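PDB 4KNC: alginate biosynthesis protein AlgX from Pseudomonas aeruginosa, which takes part in the O-acetylation of the exopolysaccharide alginate and protects the polymer from degradation as it crosses the periplasm. Local coordinates for residues 355-360 with 399-404; 181-186 with 252-257. All coordinates share one frame; numbering follows the deposited sequence.

In the fold
AlgX illustrates how a two-domain protein draws on different kinds of contact in its two halves. Contact 2 comes first: both of its segments precede those of contact 1 in the sequence. It lies in the N-terminal SGNH hydrolase-like domain, where strand 180-191, half of a two-stranded antiparallel ribbon with strand 210-220, meets helix 251-259. Contact 1 belongs to the C-terminal carbohydrate-binding module and pairs strand 355-361 with strand 396-400 in a four-stranded antiparallel sheet. Their centres are 41 Å apart, on opposite sides of the chain's centre. Each is thus internal to one domain, and neither spans the boundary between them; both lie away from the proposed catalytic residues Ser243, His150 and Asp148.

Contact 1: 355-360 with 399-404; sequences YVADVT and FQLRND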
loop_
_atom_site.group_PDB
_atom_site.type_symbol
_atom_site.label_atom_id
_atom_site.label_comp_id
_atom_site.label_asym_id
_atom_site.label_seq_id
_atom_site.Cartn_x
_atom_site.Cartn_y
_atom_site.Cartn_z
ATOM N N TYR A 355 -19.598 -0.147 16.583
ATOM C CA TYR A 355 -19.332 1.293 16.714
ATOM C C TYR A 355 -17.984 1.738 16.134
ATOM O O TYR A 355 -17.077 0.921 15.964
ATOM C CB TYR A 355 -19.513 1.774 18.165
ATOM C CG TYR A 355 -20.892 2.365 18.444
ATOM C CD1 TYR A 355 -21.983 1.547 18.728
ATOM C CD2 TYR A 355 -21.099 3.741 18.408
ATOM C CE1 TYR A 355 -23.241 2.088 18.978
ATOM C CE2 TYR A 355 -22.350 4.288 18.653
ATOM C CZ TYR A 355 -23.415 3.461 18.940
ATOM O OH TYR A 355 -24.651 4.017 19.184
ATOM N N VAL A 356 -17.867 3.037 15.838
ATOM C CA VAL A 356 -16.696 3.565 15.131
ATOM C C VAL A 356 -16.154 4.884 15.726
ATOM O O VAL A 356 -16.919 5.734 16.195
ATOM C CB VAL A 356 -17.003 3.703 13.610
ATOM C CG1 VAL A 356 -16.040 4.658 12.910
ATOM C CG2 VAL A 356 -16.981 2.331 12.944
ATOM N N ALA A 357 -14.831 5.034 15.719
ATOM C CA ALA A 357 -14.162 6.234 16.220
ATOM C C ALA A 357 -13.553 7.085 15.099
ATOM O O ALA A 357 -12.989 6.556 14.132
ATOM C CB ALA A 357 -13.081 5.852 17.222
ATOM N N ASP A 358 -13.660 8.404 15.261
ATOM C CA ASP A 358 -13.199 9.386 14.288
ATOM C C ASP A 358 -12.448 10.484 15.032
ATOM O O ASP A 358 -13.011 11.139 15.904
ATOM C CB ASP A 358 -14.403 9.993 13.551
ATOM C CG ASP A 358 -14.012 10.694 12.257
ATOM O OD1 ASP A 358 -12.888 11.241 12.180
ATOM O OD2 ASP A 358 -14.830 10.694 11.312
ATOM N N VAL A 359 -11.187 10.702 14.677
ATOM C CA VAL A 359 -10.290 11.493 15.523
ATOM C C VAL A 359 -9.364 12.433 14.744
ATOM O O VAL A 359 -8.674 12.006 13.831
ATOM C CB VAL A 359 -9.392 10.553 16.364
ATOM C CG1 VAL A 359 -8.364 11.344 17.149
ATOM C CG2 VAL A 359 -10.233 9.686 17.284
ATOM N N THR A 360 -9.309 13.705 15.131
ATOM C CA THR A 360 -8.525 14.685 14.390
ATOM C C THR A 360 -7.616 15.579 15.239
ATOM O O THR A 360 -8.092 16.418 16.008
ATOM C CB THR A 360 -9.437 15.584 13.548
ATOM O OG1 THR A 360 -10.187 14.777 12.630
ATOM C CG2 THR A 360 -8.603 16.602 12.779
ATOM N N PHE A 399 -11.244 4.437 13.013
ATOM C CA PHE A 399 -11.107 3.002 13.296
ATOM C C PHE A 399 -12.337 2.394 13.948
ATOM O O PHE A 399 -13.060 3.068 14.671
ATOM C CB PHE A 399 -9.846 2.703 14.133
ATOM C CG PHE A 399 -9.884 3.268 15.540
ATOM C CD1 PHE A 399 -9.431 4.548 15.800
ATOM C CD2 PHE A 399 -10.349 2.504 16.600
ATOM C CE1 PHE A 399 -9.446 5.065 17.094
ATOM C CE2 PHE A 399 -10.372 3.016 17.897
ATOM C CZ PHE A 399 -9.922 4.298 18.140
ATOM N N GLN A 400 -12.590 1.119 13.677
ATOM C CA GLN A 400 -13.716 0.452 14.307
ATOM C C GLN A 400 -13.311 -0.009 15.700
ATOM O O GLN A 400 -12.160 -0.398 15.929
ATOM C CB GLN A 400 -14.212 -0.722 13.463
ATOM C CG GLN A 400 -13.266 -1.907 13.418
ATOM C CD GLN A 400 -13.494 -2.805 12.209
ATOM O OE1 GLN A 400 -12.719 -3.731 11.954
ATOM N NE2 GLN A 400 -14.553 -2.531 11.456
ATOM N N LEU A 401 -14.253 0.065 16.636
ATOM C CA LEU A 401 -14.039 -0.492 17.961
ATOM C C LEU A 401 -13.935 -1.997 17.795
ATOM O O LEU A 401 -14.603 -2.582 16.938
ATOM C CB LEU A 401 -15.178 -0.131 18.928
ATOM C CG LEU A 401 -15.474 1.348 19.233
ATOM C CD1 LEU A 401 -16.224 1.527 20.578
ATOM C CD2 LEU A 401 -14.221 2.202 19.208
ATOM N N ARG A 402 -13.093 -2.609 18.620
ATOM C CA ARG A 402 -12.734 -4.012 18.484
ATOM C C ARG A 402 -13.949 -4.921 18.408
ATOM O O ARG A 402 -14.895 -4.784 19.182
ATOM C CB ARG A 402 -11.816 -4.443 19.631
ATOM C CG ARG A 402 -11.278 -5.855 19.485
ATOM C CD ARG A 402 -10.035 -6.077 20.324
ATOM N NE ARG A 402 -9.826 -7.498 20.583
ATOM C CZ ARG A 402 -8.835 -7.989 21.318
ATOM N NH1 ARG A 402 -7.949 -7.173 21.870
ATOM N NH2 ARG A 402 -8.730 -9.299 21.499
ATOM N N ASN A 403 -13.920 -5.834 17.446
ATOM C CA ASN A 403 -14.987 -6.813 17.291
ATOM C C ASN A 403 -14.429 -8.222 17.120
ATOM O O ASN A 403 -14.955 -9.021 16.345
ATOM C CB ASN A 403 -15.926 -6.437 16.142
ATOM C CG ASN A 403 -15.182 -6.085 14.871
ATOM O OD1 ASN A 403 -14.056 -6.530 14.650
ATOM N ND2 ASN A 403 -15.811 -5.275 14.026
ATOM N N ASP A 404 -13.350 -8.509 17.848
ATOM C CA ASP A 404 -12.840 -9.867 17.983
ATOM C C ASP A 404 -13.894 -10.765 18.616
ATOM O O ASP A 404 -14.968 -10.306 19.014
ATOM C CB ASP A 404 -11.565 -9.898 18.838
ATOM C CG ASP A 404 -10.299 -9.706 18.018
ATOM O OD1 ASP A 404 -10.367 -9.778 16.774
ATOM O OD2 ASP A 404 -9.229 -9.493 18.622
#
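An antiparallel strand pair at the border of a four-stranded sheet in the carbohydrate-binding module brings Ala357 against Phe399, a hydrogen-bonded pair with two reciprocal backbone bonds. Ala357 N donates to Phe399 O at 2.8 Å, almost straight, and Phe399 N returns a bond to Ala357 O at 3.0 Å. The benzyl group of Phe399 has CG between its backbone N and carbonyl carbon (chi1 66°), a rotation that carries the ring across to the neighbouring strand. One ring face then receives Ala357 CB in a CH-pi contact, 3.8 Å from the centroid and displaced toward the rim near CZ. On the other face of the sheet Val356 and Gln400 form the non-hydrogen-bonded pair, with Val356 CG2 lying 4.2 Å from Gln400 CB. Strand 396-400 is the outermost strand here; across strand 355-361, strand 428-435 supplies the next partner, and its Ile433 touches both Tyr355 and Ala357. Past the end of strand 396-400, Leu401 N still donates to Tyr355 O at 3.0 Å, from 28° out of the carbonyl plane. The isobutyl group of Leu401 lies alongside, its CD1 4.1 Å from Tyr355 CB and its CD2 4.3 Å from Ala357 CB.

Contact 2: 181-186 with 252-257; sequences FESKRV and AGFLEE
One face of the Phe181 ring is covered by Glu256, whose CB sits over the ring centre, 3.6 Å from the centroid, in a CH-pi contact. Beyond CG the Glu256 chain runs extended over the same ring, and its carboxylate stacks, offset, over the CD2-CE2 rim, the two planes 13° apart. A second link joins Ser183 to Glu257: Ser183 OG donates to Glu257 OE1 at 2.8 Å, approaching from above the carboxylate plane, 41° out of it. CG of Glu257 stands anti to the backbone N (chi1 176°), and the extended chain beyond carries the carboxylate across to the serine. The same OE1 lies at the edge of the Phe254 ring, in its plane.

Water adds two bridges between strand and helix. One molecule accepts from Phe181 N at 2.9 Å and donates to Glu257 O at 2.8 Å. The other accepts from Ser183 N and gives a weak bond to Glu257 OE2.

Farther out, the main polar partner of Ser183 OG is Thr217 OG1 on strand 210-220, so the serine joins both the neighbouring strand and the helix. Glu256 OE2 takes a bond from Ile263 N, which helps to fix the carboxylate against that face. Phe254 packs on Arg157 and Ala160 of helix 153-169. With the axes of strand 181-186 and helix 252-257 passing 7.6 Å apart, the arrangement is one strand of a two-stranded antiparallel ribbon laid against helix 251-259 of the SGNH hydrolase-like domain.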
loop_
_atom_site.group_PDB
_atom_site.type_symbol
_atom_site.label_atom_id
_atom_site.label_comp_id
_atom_site.label_asym_id
_atom_site.label_seq_id
_atom_site.Cartn_x
_atom_site.Cartn_y
_atom_site.Cartn_z
ATOM N N PHE A 181 -3.078 9.085 -24.909
ATOM C CA PHE A 181 -1.845 9.509 -24.257
ATOM C C PHE A 181 -0.629 9.060 -25.042
ATOM O O PHE A 181 -0.651 8.023 -25.709
ATOM C CB PHE A 181 -1.758 8.947 -22.847
ATOM C CG PHE A 181 -2.879 9.372 -21.957
ATOM C CD1 PHE A 181 -4.050 8.634 -21.899
ATOM C CD2 PHE A 181 -2.755 10.500 -21.161
ATOM C CE1 PHE A 181 -5.094 9.017 -21.060
ATOM C CE2 PHE A 181 -3.785 10.889 -20.322
ATOM C CZ PHE A 181 -4.958 10.145 -20.275
ATOM N N GLU A 182 0.430 9.853 -24.956
ATOM C CA GLU A 182 1.715 9.475 -25.521
ATOM C C GLU A 182 2.824 9.612 -24.484
ATOM O O GLU A 182 2.887 10.607 -23.738
ATOM C CB GLU A 182 2.039 10.335 -26.739
ATOM C CG GLU A 182 1.128 10.081 -27.918
ATOM C CD GLU A 182 1.428 11.013 -29.073
ATOM O OE1 GLU A 182 2.384 11.812 -28.946
ATOM O OE2 GLU A 182 0.711 10.944 -30.099
ATOM N N SER A 183 3.691 8.608 -24.435
ATOM C CA SER A 183 4.837 8.638 -23.536
ATOM C C SER A 183 6.116 8.951 -24.303
ATOM O O SER A 183 6.379 8.364 -25.350
ATOM C CB SER A 183 4.972 7.311 -22.792
ATOM O OG SER A 183 3.817 7.043 -22.013
ATOM N N LYS A 184 6.893 9.890 -23.774
ATOM C CA LYS A 184 8.159 10.287 -24.358
ATOM C C LYS A 184 9.269 10.132 -23.337
ATOM O O LYS A 184 9.063 10.368 -22.133
ATOM C CB LYS A 184 8.105 11.754 -24.783
ATOM C CG LYS A 184 7.224 12.031 -25.989
ATOM C CD LYS A 184 7.125 13.527 -26.257
ATOM N N ARG A 185 10.454 9.752 -23.808
ATOM C CA ARG A 185 11.633 9.790 -22.944
ATOM C C ARG A 185 12.052 11.235 -22.755
ATOM O O ARG A 185 12.316 11.932 -23.721
ATOM C CB ARG A 185 12.808 9.004 -23.519
ATOM C CG ARG A 185 13.983 8.968 -22.523
ATOM C CD ARG A 185 15.238 8.353 -23.092
ATOM N NE ARG A 185 15.806 9.162 -24.164
ATOM C CZ ARG A 185 17.076 9.085 -24.540
ATOM N NH1 ARG A 185 17.891 8.241 -23.918
ATOM N NH2 ARG A 185 17.532 9.851 -25.521
ATOM N N VAL A 186 12.133 11.687 -21.514
ATOM C CA VAL A 186 12.364 13.101 -21.270
ATOM C C VAL A 186 13.705 13.368 -20.604
ATOM O O VAL A 186 14.035 14.515 -20.302
ATOM C CB VAL A 186 11.272 13.682 -20.381
ATOM C CG1 VAL A 186 9.924 13.629 -21.101
ATOM C CG2 VAL A 186 11.226 12.920 -19.047
ATOM N N ALA A 252 1.988 5.071 -13.499
ATOM C CA ALA A 252 0.685 5.686 -13.818
ATOM C C ALA A 252 0.588 6.180 -15.275
ATOM O O ALA A 252 -0.440 6.016 -15.930
ATOM C CB ALA A 252 0.385 6.818 -12.865
ATOM N N GLY A 253 1.663 6.777 -15.784
ATOM C CA GLY A 253 1.678 7.256 -17.159
ATOM C C GLY A 253 1.545 6.134 -18.178
ATOM O O GLY A 253 0.798 6.247 -19.157
ATOM N N PHE A 254 2.258 5.034 -17.956
ATOM C CA PHE A 254 2.110 3.889 -18.851
ATOM C C PHE A 254 0.708 3.280 -18.742
ATOM O O PHE A 254 0.145 2.833 -19.738
ATOM C CB PHE A 254 3.190 2.849 -18.582
ATOM C CG PHE A 254 4.597 3.357 -18.845
ATOM C CD1 PHE A 254 4.923 3.950 -20.058
ATOM C CD2 PHE A 254 5.582 3.253 -17.871
ATOM C CE1 PHE A 254 6.219 4.421 -20.304
ATOM C CE2 PHE A 254 6.871 3.727 -18.106
ATOM C CZ PHE A 254 7.186 4.306 -19.326
ATOM N N LEU A 255 0.139 3.267 -17.536
ATOM C CA LEU A 255 -1.244 2.830 -17.398
ATOM C C LEU A 255 -2.159 3.675 -18.274
ATOM O O LEU A 255 -3.024 3.136 -18.969
ATOM C CB LEU A 255 -1.710 2.887 -15.952
ATOM C CG LEU A 255 -1.143 1.813 -15.017
ATOM C CD1 LEU A 255 -1.464 2.136 -13.555
ATOM C CD2 LEU A 255 -1.685 0.442 -15.374
ATOM N N GLU A 256 -1.981 4.993 -18.255
ATOM C CA GLU A 256 -2.829 5.845 -19.097
ATOM C C GLU A 256 -2.599 5.556 -20.576
ATOM O O GLU A 256 -3.551 5.462 -21.349
ATOM C CB GLU A 256 -2.583 7.324 -18.825
ATOM C CG GLU A 256 -2.937 7.770 -17.417
ATOM C CD GLU A 256 -2.391 9.142 -17.105
ATOM O OE1 GLU A 256 -1.345 9.489 -17.687
ATOM O OE2 GLU A 256 -3.005 9.869 -16.293
ATOM N N GLU A 257 -1.333 5.407 -20.957
ATOM C CA GLU A 257 -0.994 5.195 -22.352
ATOM C C GLU A 257 -1.682 3.940 -22.867
ATOM O O GLU A 257 -2.353 3.971 -23.893
ATOM C CB GLU A 257 0.523 5.084 -22.566
ATOM C CG GLU A 257 0.839 4.778 -24.012
ATOM C CD GLU A 257 2.298 4.508 -24.288
ATOM O OE1 GLU A 257 3.146 4.719 -23.387
ATOM O OE2 GLU A 257 2.589 4.078 -25.426
HETATM O O HOH W 1 -3.551 6.217 -25.016
HETATM O O HOH W 2 3.378 6.624 -26.312
#